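Local structure of lectin CEL-IV, C-type (Cucumaria echinata, 3ALU) at residues A[31-36]-A[49-54]; A[73-78]-A[126-131]; A[80-85]-A[141-146]. The protein binds galactose-containing sugars at a calcium site, as a tetrameric C-type lectin, and is here in complex with the trisaccharide raffinose. All blocks are in the same frame, centred on the assembly; numbering follows the deposited sequence.

The three contacts step through one C-type lectin domain toward its sugar-binding edge, and all are partly buried. The centres of contacts 1 and 3 lie about 8 and 9 Å from the centre of the chain, that of contact 2 about 17 Å. Contacts 1 and 3 reach the same sheet, in which strands 45-51 and 143-148 are neighbours; Ala52 and Ile146 join them through their backbones. Peripheral contact 2 ties two loops together; it touches contact 3, where Ala126 N probably bonds Pro81 O. Chemistry follows place: sulfur, leucine and a shared carboxylate at contact 1, aliphatic and aromatic packing giving way to sugar bonds at contact 3, and mostly backbone bonds with one sugar-facing tyrosine at contact 2.

Contact 1: residues A[31-36]-A[49-54]; sequences NACRQF and GHLASI
The type I turn from Cys33 to Phe36, in the region where helix 26-33 gives way to loop, sits against strand 45-51 of the C-type lectin domain, beside the disulfide that joins Cys33 to Cys147. Cys33 does most of the apolar work. Cys33 CB lies 3.4 Å from His50 C, and its SG, turned back beside its own backbone N (chi1 -62°), meets Leu51 CD2 at 3.8 Å. Gly49 brings bare backbone to the turn: its CA lies 3.3 Å from Cys33 O, and its carbonyl O takes a CA-H...O contact from Arg34 CA at 3.5 Å. Gly49 N then donates to Phe36 O, 2.8 Å away and almost straight at 172°, although the N stands above the carbonyl plane. Phe36 also pairs, in an antiparallel ladder, with a strand of the second subunit. Outward, the extended Arg34 chain runs past the His50 imidazole with NE 4.2 Å from ND1, the guanidinium and ring planes 80° apart. These two groups do not bond each other; both reach OE1 of Glu30, whose OE2 accepts from Leu51 N. One carboxylate thus gathers three donors, and its charge probably eases the closeness of the arginine and the histidine.

Contact 2: residues A[73-78]-A[126-131]; sequences DLITGG and AGDYSR. With FRU (beta-D-fructofuranose), chain E.
The Tyr129 ring, whose residue meets Gly78 across the contact, is set edge-to-face with the Trp79 ring, and the Arg131 guanidinium has Asp128 OD2 over one face, offset toward the rim. At 3.4 Å from Arg131 NH1, that Asp128 OD2 is held by attraction of charges, with no N-H aimed at it. Tyr129 CB lies 3.2 Å from Gly78 O. With CG anti to the backbone N (chi1 -176°), the tyrosine ring stretches out to the sugar pocket of this C-type lectin domain. Tyr129 OH accepts a hydrogen bond of 3.2 Å from O1 of the fructose unit of raffinose. The side chain of Tyr129 is also about 5 Å from the bound glucose unit. Loops 73-78 and 126-131 are held by backbone bonds. Asp128 N donates to Thr76 O at 2.8 Å and 173°, and Tyr129 N to Gly78 O at 3.0 Å, the latter from above the carbonyl plane. Ile75 packs against the second loop, its CG2 3.5 Å from Asp128 OD2 and its CD1 near Ala126 CB. A water donates to Asp128 OD1 and, weakly, to Ile75 O, bridging the loops. The first loop is shaped by an ST turn: Thr76 OG1, also bonded to Ala80 O, accepts from Gly78 N at 2.9 Å.

Contact 3: residues A[80-85]-A[141-146]; sequences APQVYI and NNFKYI. With GLA (alpha-D-galactopyranose), chain B; EDO (1,2-ethanediol), chain J.
Val83 CG1 packs on Ile146 CG1 at 3.7 Å; on the other side of the sheet from Val83, the rings of Tyr84 and Phe143 meet with planes at 48°, CD1 of Phe143 standing over the centre of the tyrosine ring. Phe143 is sandwiched: Gln82 CB makes a CH-pi contact over one face, 3.8 Å from the ring centroid, while Asn141 CB covers the opposite face near the rim. The contact joins strands 82-89 and 143-148, parallel neighbours in the lectin sheet. Tyr84 carries the pairing, its N donating to Lys144 O at 2.9 Å and its O accepting from Ile146 N at 3.2 Å. Tyr84 OH donates to Asn141 O at 2.7 Å, tying the loop before strand 143-148 to the ring. A water donates to Gln82 O and accepts from Lys144 N. The Gln82 chain, extended beyond CG, puts its amide at the sugar pocket, where NE2 donates to O6 of galactose at 2.7 Å. An ethanediol, probably from the crystallisation liquor, bonds Gln82 OE1 and N. Asn115, a calcium ligand, bonds the same galactose. Gln82 thus touches both ring and sugar, consistent with the phenylalanine face steadying the sugar-binding residue.

Contact 1: residues A[31-36]-A[49-54]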
loop_
_atom_site.group_PDB
_atom_site.type_symbol
_atom_site.label_atom_id
_atom_site.label_comp_id
_atom_site.label_asym_id
_atom_site.label_seq_id
_atom_site.Cartn_x
_atom_site.Cartn_y
_atom_site.Cartn_z
ATOM N N ASN A 31 8.613 -26.156 -2.494
ATOM C CA ASN A 31 8.803 -25.856 -3.914
ATOM C C ASN A 31 7.596 -25.146 -4.517
ATOM O O ASN A 31 7.754 -24.279 -5.381
ATOM C CB ASN A 31 9.086 -27.149 -4.690
ATOM C CG ASN A 31 9.595 -26.878 -6.099
ATOM O OD1 ASN A 31 8.907 -27.158 -7.085
ATOM N ND2 ASN A 31 10.775 -26.272 -6.190
ATOM N N ALA A 32 6.402 -25.471 -4.032
ATOM C CA ALA A 32 5.165 -24.808 -4.484
ATOM C C ALA A 32 5.264 -23.313 -4.134
ATOM O O ALA A 32 4.975 -22.430 -4.968
ATOM C CB ALA A 32 3.941 -25.455 -3.845
ATOM N N CYS A 33 5.699 -23.014 -2.907
ATOM C CA CYS A 33 5.844 -21.614 -2.512
ATOM C C CYS A 33 6.925 -20.884 -3.314
ATOM O O CYS A 33 6.829 -19.669 -3.505
ATOM C CB CYS A 33 6.145 -21.529 -0.998
ATOM S SG CYS A 33 4.867 -22.192 0.092
ATOM N N ARG A 34 7.970 -21.602 -3.749
ATOM C CA ARG A 34 9.053 -21.011 -4.528
ATOM C C ARG A 34 8.640 -20.634 -5.943
ATOM O O ARG A 34 9.437 -20.000 -6.647
ATOM C CB ARG A 34 10.241 -21.966 -4.578
ATOM C CG ARG A 34 10.979 -22.072 -3.249
ATOM C CD ARG A 34 12.134 -23.041 -3.382
ATOM N NE ARG A 34 12.769 -23.202 -2.073
ATOM C CZ ARG A 34 13.874 -23.897 -1.864
ATOM N NH1 ARG A 34 14.470 -24.500 -2.894
ATOM N NH2 ARG A 34 14.379 -23.989 -0.630
ATOM N N GLN A 35 7.436 -21.034 -6.346
ATOM C CA GLN A 35 6.907 -20.675 -7.690
ATOM C C GLN A 35 6.483 -19.222 -7.734
ATOM O O GLN A 35 6.361 -18.624 -8.813
ATOM C CB GLN A 35 5.748 -21.582 -8.120
ATOM C CG GLN A 35 6.085 -23.070 -8.129
ATOM C CD GLN A 35 7.373 -23.349 -8.878
ATOM O OE1 GLN A 35 7.460 -23.080 -10.076
ATOM N NE2 GLN A 35 8.397 -23.856 -8.171
ATOM N N PHE A 36 6.210 -18.652 -6.564
ATOM C CA PHE A 36 5.971 -17.232 -6.451
ATOM C C PHE A 36 7.303 -16.520 -6.320
ATOM O O PHE A 36 8.218 -16.992 -5.633
ATOM C CB PHE A 36 5.028 -16.930 -5.261
ATOM C CG PHE A 36 3.747 -17.738 -5.322
ATOM C CD1 PHE A 36 2.726 -17.395 -6.207
ATOM C CD2 PHE A 36 3.581 -18.866 -4.511
ATOM C CE1 PHE A 36 1.567 -18.146 -6.293
ATOM C CE2 PHE A 36 2.433 -19.647 -4.599
ATOM C CZ PHE A 36 1.399 -19.276 -5.482
ATOM N N GLY A 49 9.171 -16.924 -3.031
ATOM C CA GLY A 49 8.370 -17.237 -1.842
ATOM C C GLY A 49 8.918 -18.491 -1.160
ATOM O O GLY A 49 9.821 -19.186 -1.676
ATOM N N HIS A 50 8.368 -18.753 0.014
ATOM C CA HIS A 50 8.812 -19.858 0.890
ATOM C C HIS A 50 7.629 -20.232 1.746
ATOM O O HIS A 50 6.647 -19.488 1.883
ATOM C CB HIS A 50 9.954 -19.419 1.845
ATOM C CG HIS A 50 11.219 -19.102 1.127
ATOM N ND1 HIS A 50 12.025 -20.075 0.583
ATOM C CD2 HIS A 50 11.744 -17.913 0.752
ATOM C CE1 HIS A 50 13.024 -19.499 -0.072
ATOM N NE2 HIS A 50 12.876 -18.188 0.015
ATOM N N LEU A 51 7.698 -21.424 2.321
ATOM C CA LEU A 51 6.759 -21.722 3.387
ATOM C C LEU A 51 6.947 -20.635 4.450
ATOM O O LEU A 51 8.045 -20.092 4.618
ATOM C CB LEU A 51 7.035 -23.087 3.973
ATOM C CG LEU A 51 6.573 -24.268 3.136
ATOM C CD1 LEU A 51 7.247 -25.555 3.628
ATOM C CD2 LEU A 51 5.076 -24.394 3.223
ATOM N N ALA A 52 5.863 -20.323 5.183
ATOM C CA ALA A 52 5.853 -19.200 6.095
ATOM C C ALA A 52 6.846 -19.391 7.238
ATOM O O ALA A 52 6.934 -20.481 7.769
ATOM C CB ALA A 52 4.456 -19.028 6.674
ATOM N N SER A 53 7.530 -18.323 7.609
ATOM C CA SER A 53 8.298 -18.319 8.884
ATOM C C SER A 53 7.531 -17.472 9.897
ATOM O O SER A 53 6.671 -16.722 9.479
ATOM C CB SER A 53 9.680 -17.782 8.674
ATOM O OG SER A 53 9.739 -16.414 8.236
ATOM N N ILE A 54 7.844 -17.605 11.204
ATOM C CA ILE A 54 6.996 -17.002 12.258
ATOM C C ILE A 54 7.949 -16.446 13.294
ATOM O O ILE A 54 8.850 -17.187 13.745
ATOM C CB ILE A 54 6.044 -18.050 12.880
ATOM C CG1 ILE A 54 5.178 -18.724 11.772
ATOM C CG2 ILE A 54 5.177 -17.421 14.001
ATOM C CD1 ILE A 54 4.306 -19.909 12.243
#

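Contact 2: residues A[73-78]-A[126-131]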
loop_
_atom_site.group_PDB
_atom_site.type_symbol
_atom_site.label_atom_id
_atom_site.label_comp_id
_atom_site.label_asym_id
_atom_site.label_seq_id
_atom_site.Cartn_x
_atom_site.Cartn_y
_atom_site.Cartn_z
ATOM N N ASP A 73 -14.511 -26.352 9.506
ATOM C CA ASP A 73 -15.144 -27.680 9.563
ATOM C C ASP A 73 -14.102 -28.780 9.714
ATOM O O ASP A 73 -14.453 -29.955 9.895
ATOM C CB ASP A 73 -15.950 -27.952 8.289
ATOM C CG ASP A 73 -17.254 -27.179 8.238
ATOM O OD1 ASP A 73 -17.727 -26.934 7.098
ATOM O OD2 ASP A 73 -17.806 -26.837 9.321
ATOM N N LEU A 74 -12.822 -28.433 9.595
ATOM C CA LEU A 74 -11.783 -29.452 9.670
ATOM C C LEU A 74 -11.160 -29.495 11.059
ATOM O O LEU A 74 -10.389 -30.387 11.336
ATOM C CB LEU A 74 -10.699 -29.227 8.618
ATOM C CG LEU A 74 -11.117 -29.174 7.141
ATOM C CD1 LEU A 74 -9.803 -29.183 6.359
ATOM C CD2 LEU A 74 -12.037 -30.324 6.693
ATOM N N ILE A 75 -11.485 -28.533 11.916
ATOM C CA ILE A 75 -10.871 -28.477 13.264
ATOM C C ILE A 75 -11.290 -29.700 14.115
ATOM O O ILE A 75 -12.486 -29.911 14.336
ATOM C CB ILE A 75 -11.248 -27.185 14.030
ATOM C CG1 ILE A 75 -10.878 -25.920 13.231
ATOM C CG2 ILE A 75 -10.533 -27.122 15.408
ATOM C CD1 ILE A 75 -9.454 -25.940 12.592
ATOM N N THR A 76 -10.323 -30.498 14.561
ATOM C CA THR A 76 -10.636 -31.707 15.348
ATOM C C THR A 76 -10.326 -31.488 16.826
ATOM O O THR A 76 -9.858 -30.407 17.232
ATOM C CB THR A 76 -9.855 -32.959 14.832
ATOM O OG1 THR A 76 -8.471 -32.876 15.229
ATOM C CG2 THR A 76 -9.981 -33.101 13.307
ATOM N N GLY A 77 -10.572 -32.524 17.634
ATOM C CA GLY A 77 -10.119 -32.526 19.027
ATOM C C GLY A 77 -8.660 -32.886 19.136
ATOM O O GLY A 77 -8.098 -32.819 20.231
ATOM N N GLY A 78 -8.066 -33.330 18.025
ATOM C CA GLY A 78 -6.643 -33.738 17.990
ATOM C C GLY A 78 -5.730 -32.605 17.527
ATOM O O GLY A 78 -6.002 -31.442 17.806
ATOM N N ALA A 126 -3.646 -27.014 14.076
ATOM C CA ALA A 126 -4.761 -26.146 14.465
ATOM C C ALA A 126 -5.912 -26.833 15.168
ATOM O O ALA A 126 -6.907 -26.169 15.567
ATOM C CB ALA A 126 -5.307 -25.374 13.223
ATOM N N GLY A 127 -5.819 -28.160 15.291
ATOM C CA GLY A 127 -6.783 -28.899 16.104
ATOM C C GLY A 127 -6.786 -28.446 17.543
ATOM O O GLY A 127 -5.839 -27.802 18.018
ATOM N N ASP A 128 -7.833 -28.814 18.273
ATOM C CA ASP A 128 -8.011 -28.320 19.637
ATOM C C ASP A 128 -6.975 -28.820 20.635
ATOM O O ASP A 128 -6.807 -28.199 21.665
ATOM C CB ASP A 128 -9.411 -28.616 20.166
ATOM C CG ASP A 128 -10.475 -27.803 19.486
ATOM O OD1 ASP A 128 -11.642 -28.198 19.591
ATOM O OD2 ASP A 128 -10.171 -26.769 18.867
ATOM N N TYR A 129 -6.271 -29.898 20.311
ATOM C CA TYR A 129 -5.236 -30.411 21.227
ATOM C C TYR A 129 -4.103 -29.391 21.361
ATOM O O TYR A 129 -3.510 -29.231 22.419
ATOM C CB TYR A 129 -4.693 -31.758 20.720
ATOM C CG TYR A 129 -3.694 -32.361 21.676
ATOM C CD1 TYR A 129 -4.111 -32.797 22.931
ATOM C CD2 TYR A 129 -2.354 -32.472 21.330
ATOM C CE1 TYR A 129 -3.210 -33.318 23.847
ATOM C CE2 TYR A 129 -1.424 -33.011 22.249
ATOM C CZ TYR A 129 -1.889 -33.442 23.485
ATOM O OH TYR A 129 -1.028 -33.973 24.407
ATOM N N SER A 130 -3.799 -28.710 20.260
ATOM C CA SER A 130 -2.578 -27.893 20.137
ATOM C C SER A 130 -2.852 -26.406 19.950
ATOM O O SER A 130 -1.970 -25.564 20.199
ATOM C CB SER A 130 -1.769 -28.458 18.948
ATOM O OG SER A 130 -2.690 -28.970 17.937
ATOM N N ARG A 131 -4.087 -26.072 19.556
ATOM C CA ARG A 131 -4.532 -24.663 19.435
ATOM C C ARG A 131 -3.635 -23.827 18.527
ATOM O O ARG A 131 -3.451 -22.632 18.748
ATOM C CB ARG A 131 -4.644 -24.014 20.829
ATOM C CG ARG A 131 -5.646 -24.696 21.752
ATOM C CD ARG A 131 -7.074 -24.318 21.382
ATOM N NE ARG A 131 -8.059 -25.125 22.122
ATOM C CZ ARG A 131 -9.372 -25.054 21.908
ATOM N NH1 ARG A 131 -9.850 -24.170 21.030
ATOM N NH2 ARG A 131 -10.194 -25.833 22.594
HETATM C C1 FRU E . -2.619 -37.459 23.973
HETATM C C2 FRU E . -1.467 -37.957 23.086
HETATM C C3 FRU E . -0.617 -39.008 23.808
HETATM C C4 FRU E . 0.732 -38.884 23.116
HETATM C C5 FRU E . 0.810 -37.418 22.682
HETATM C C6 FRU E . 1.333 -37.313 21.254
HETATM O O1 FRU E . -2.095 -36.843 25.160
HETATM O O2 FRU E . -1.982 -38.505 21.856
HETATM O O3 FRU E . -1.155 -40.336 23.718
HETATM O O4 FRU E . 1.829 -39.243 23.971
HETATM O O5 FRU E . -0.533 -36.895 22.763
HETATM O O6 FRU E . 2.730 -37.028 21.281
HETATM O O HOH W 1 -13.619 -28.324 17.090
#

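Contact 3: residues A[80-85]-A[141-146]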
loop_
_atom_site.group_PDB
_atom_site.type_symbol
_atom_site.label_atom_id
_atom_site.label_comp_id
_atom_site.label_asym_id
_atom_site.label_seq_id
_atom_site.Cartn_x
_atom_site.Cartn_y
_atom_site.Cartn_z
ATOM N N ALA A 80 -5.108 -32.243 14.232
ATOM C CA ALA A 80 -5.601 -31.926 12.882
ATOM C C ALA A 80 -6.581 -30.775 12.913
ATOM O O ALA A 80 -7.423 -30.705 13.815
ATOM C CB ALA A 80 -6.278 -33.169 12.236
ATOM N N PRO A 81 -6.513 -29.885 11.906
ATOM C CA PRO A 81 -5.619 -29.954 10.741
ATOM C C PRO A 81 -4.187 -29.416 10.960
ATOM O O PRO A 81 -4.003 -28.364 11.562
ATOM C CB PRO A 81 -6.358 -29.089 9.703
ATOM C CG PRO A 81 -7.082 -28.066 10.536
ATOM C CD PRO A 81 -7.426 -28.730 11.840
ATOM N N GLN A 82 -3.204 -30.107 10.383
ATOM C CA GLN A 82 -1.827 -29.670 10.471
ATOM C C GLN A 82 -1.474 -29.021 9.138
ATOM O O GLN A 82 -1.779 -29.567 8.095
ATOM C CB GLN A 82 -0.939 -30.872 10.724
ATOM C CG GLN A 82 -1.314 -31.501 12.024
ATOM C CD GLN A 82 -0.434 -32.699 12.357
ATOM O OE1 GLN A 82 -0.822 -33.852 12.150
ATOM N NE2 GLN A 82 0.760 -32.427 12.867
ATOM N N VAL A 83 -0.812 -27.873 9.210
ATOM C CA VAL A 83 -0.515 -27.078 8.038
ATOM C C VAL A 83 0.966 -26.749 8.077
ATOM O O VAL A 83 1.433 -26.120 9.066
ATOM C CB VAL A 83 -1.346 -25.772 8.098
ATOM C CG1 VAL A 83 -1.009 -24.822 6.929
ATOM C CG2 VAL A 83 -2.898 -26.091 8.159
ATOM N N TYR A 84 1.720 -27.125 7.039
ATOM C CA TYR A 84 3.139 -26.881 7.016
ATOM C C TYR A 84 3.514 -25.426 7.080
ATOM O O TYR A 84 2.879 -24.586 6.457
ATOM C CB TYR A 84 3.801 -27.451 5.763
ATOM C CG TYR A 84 4.128 -28.906 5.819
ATOM C CD1 TYR A 84 4.853 -29.452 6.914
ATOM C CD2 TYR A 84 3.810 -29.738 4.747
ATOM C CE1 TYR A 84 5.179 -30.812 6.929
ATOM C CE2 TYR A 84 4.145 -31.091 4.755
ATOM C CZ TYR A 84 4.868 -31.614 5.846
ATOM O OH TYR A 84 5.178 -32.968 5.857
ATOM N N ILE A 85 4.549 -25.155 7.882
ATOM C CA ILE A 85 5.262 -23.886 7.841
ATOM C C ILE A 85 6.731 -24.208 7.527
ATOM O O ILE A 85 7.102 -25.408 7.429
ATOM C CB ILE A 85 5.124 -23.144 9.170
ATOM C CG1 ILE A 85 5.689 -24.009 10.307
ATOM C CG2 ILE A 85 3.630 -22.778 9.435
ATOM C CD1 ILE A 85 5.589 -23.295 11.711
ATOM N N ASN A 141 4.798 -36.603 5.281
ATOM C CA ASN A 141 3.393 -36.257 5.488
ATOM C C ASN A 141 2.905 -35.254 4.450
ATOM O O ASN A 141 3.595 -34.291 4.177
ATOM C CB ASN A 141 3.180 -35.663 6.880
ATOM C CG ASN A 141 3.073 -36.730 7.942
ATOM O OD1 ASN A 141 4.041 -36.997 8.674
ATOM N ND2 ASN A 141 1.928 -37.374 8.009
ATOM N N ASN A 142 1.717 -35.506 3.901
ATOM C CA ASN A 142 1.105 -34.651 2.855
ATOM C C ASN A 142 0.071 -33.735 3.525
ATOM O O ASN A 142 -1.006 -34.183 3.900
ATOM C CB ASN A 142 0.423 -35.539 1.776
ATOM C CG ASN A 142 1.390 -36.033 0.694
ATOM O OD1 ASN A 142 2.439 -36.572 0.986
ATOM N ND2 ASN A 142 1.012 -35.851 -0.582
ATOM N N PHE A 143 0.409 -32.453 3.709
ATOM C CA PHE A 143 -0.460 -31.504 4.397
ATOM C C PHE A 143 -0.749 -30.251 3.528
ATOM O O PHE A 143 -0.017 -29.941 2.581
ATOM C CB PHE A 143 0.224 -30.934 5.663
ATOM C CG PHE A 143 0.463 -31.908 6.795
ATOM C CD1 PHE A 143 1.514 -31.635 7.679
ATOM C CD2 PHE A 143 -0.346 -33.027 7.031
ATOM C CE1 PHE A 143 1.755 -32.447 8.794
ATOM C CE2 PHE A 143 -0.076 -33.887 8.127
ATOM C CZ PHE A 143 0.987 -33.592 8.985
ATOM N N LYS A 144 -1.806 -29.537 3.889
ATOM C CA LYS A 144 -2.003 -28.145 3.474
ATOM C C LYS A 144 -0.791 -27.333 3.992
ATOM O O LYS A 144 -0.015 -27.820 4.850
ATOM C CB LYS A 144 -3.263 -27.615 4.097
ATOM C CG LYS A 144 -4.529 -28.403 3.621
ATOM C CD LYS A 144 -5.773 -27.651 4.015
ATOM C CE LYS A 144 -7.045 -28.342 3.423
ATOM N NZ LYS A 144 -7.278 -29.718 3.982
ATOM N N TYR A 145 -0.621 -26.115 3.481
ATOM C CA TYR A 145 0.609 -25.377 3.763
ATOM C C TYR A 145 0.341 -23.901 3.577
ATOM O O TYR A 145 -0.535 -23.507 2.810
ATOM C CB TYR A 145 1.785 -25.870 2.852
ATOM C CG TYR A 145 1.487 -25.774 1.346
ATOM C CD1 TYR A 145 0.778 -26.793 0.718
ATOM C CD2 TYR A 145 1.936 -24.694 0.590
ATOM C CE1 TYR A 145 0.478 -26.712 -0.660
ATOM C CE2 TYR A 145 1.658 -24.610 -0.791
ATOM C CZ TYR A 145 0.913 -25.636 -1.381
ATOM O OH TYR A 145 0.585 -25.579 -2.736
ATOM N N ILE A 146 1.081 -23.072 4.304
ATOM C CA ILE A 146 1.035 -21.623 4.125
ATOM C C ILE A 146 2.311 -21.121 3.494
ATOM O O ILE A 146 3.422 -21.372 3.973
ATOM C CB ILE A 146 0.821 -20.866 5.466
ATOM C CG1 ILE A 146 -0.493 -21.269 6.122
ATOM C CG2 ILE A 146 0.873 -19.375 5.286
ATOM C CD1 ILE A 146 -0.462 -21.062 7.639
HETATM C C1 GLA B . 1.857 -37.628 16.931
HETATM C C2 GLA B . 3.212 -37.260 17.550
HETATM C C3 GLA B . 3.252 -35.841 18.095
HETATM C C4 GLA B . 2.803 -34.830 17.033
HETATM C C5 GLA B . 1.461 -35.292 16.432
HETATM C C6 GLA B . 0.972 -34.384 15.292
HETATM O O2 GLA B . 3.513 -38.147 18.649
HETATM O O3 GLA B . 4.582 -35.551 18.555
HETATM O O4 GLA B . 3.813 -34.808 16.018
HETATM O O5 GLA B . 1.562 -36.629 15.909
HETATM O O6 GLA B . 1.897 -34.505 14.209
HETATM C C1 EDO J . -3.197 -33.276 9.539
HETATM O O1 EDO J . -4.253 -32.640 8.839
HETATM C C2 EDO J . -3.743 -33.963 10.762
HETATM O O2 EDO J . -3.111 -35.228 10.901
HETATM O O HOH W 2 -3.402 -30.697 6.232
#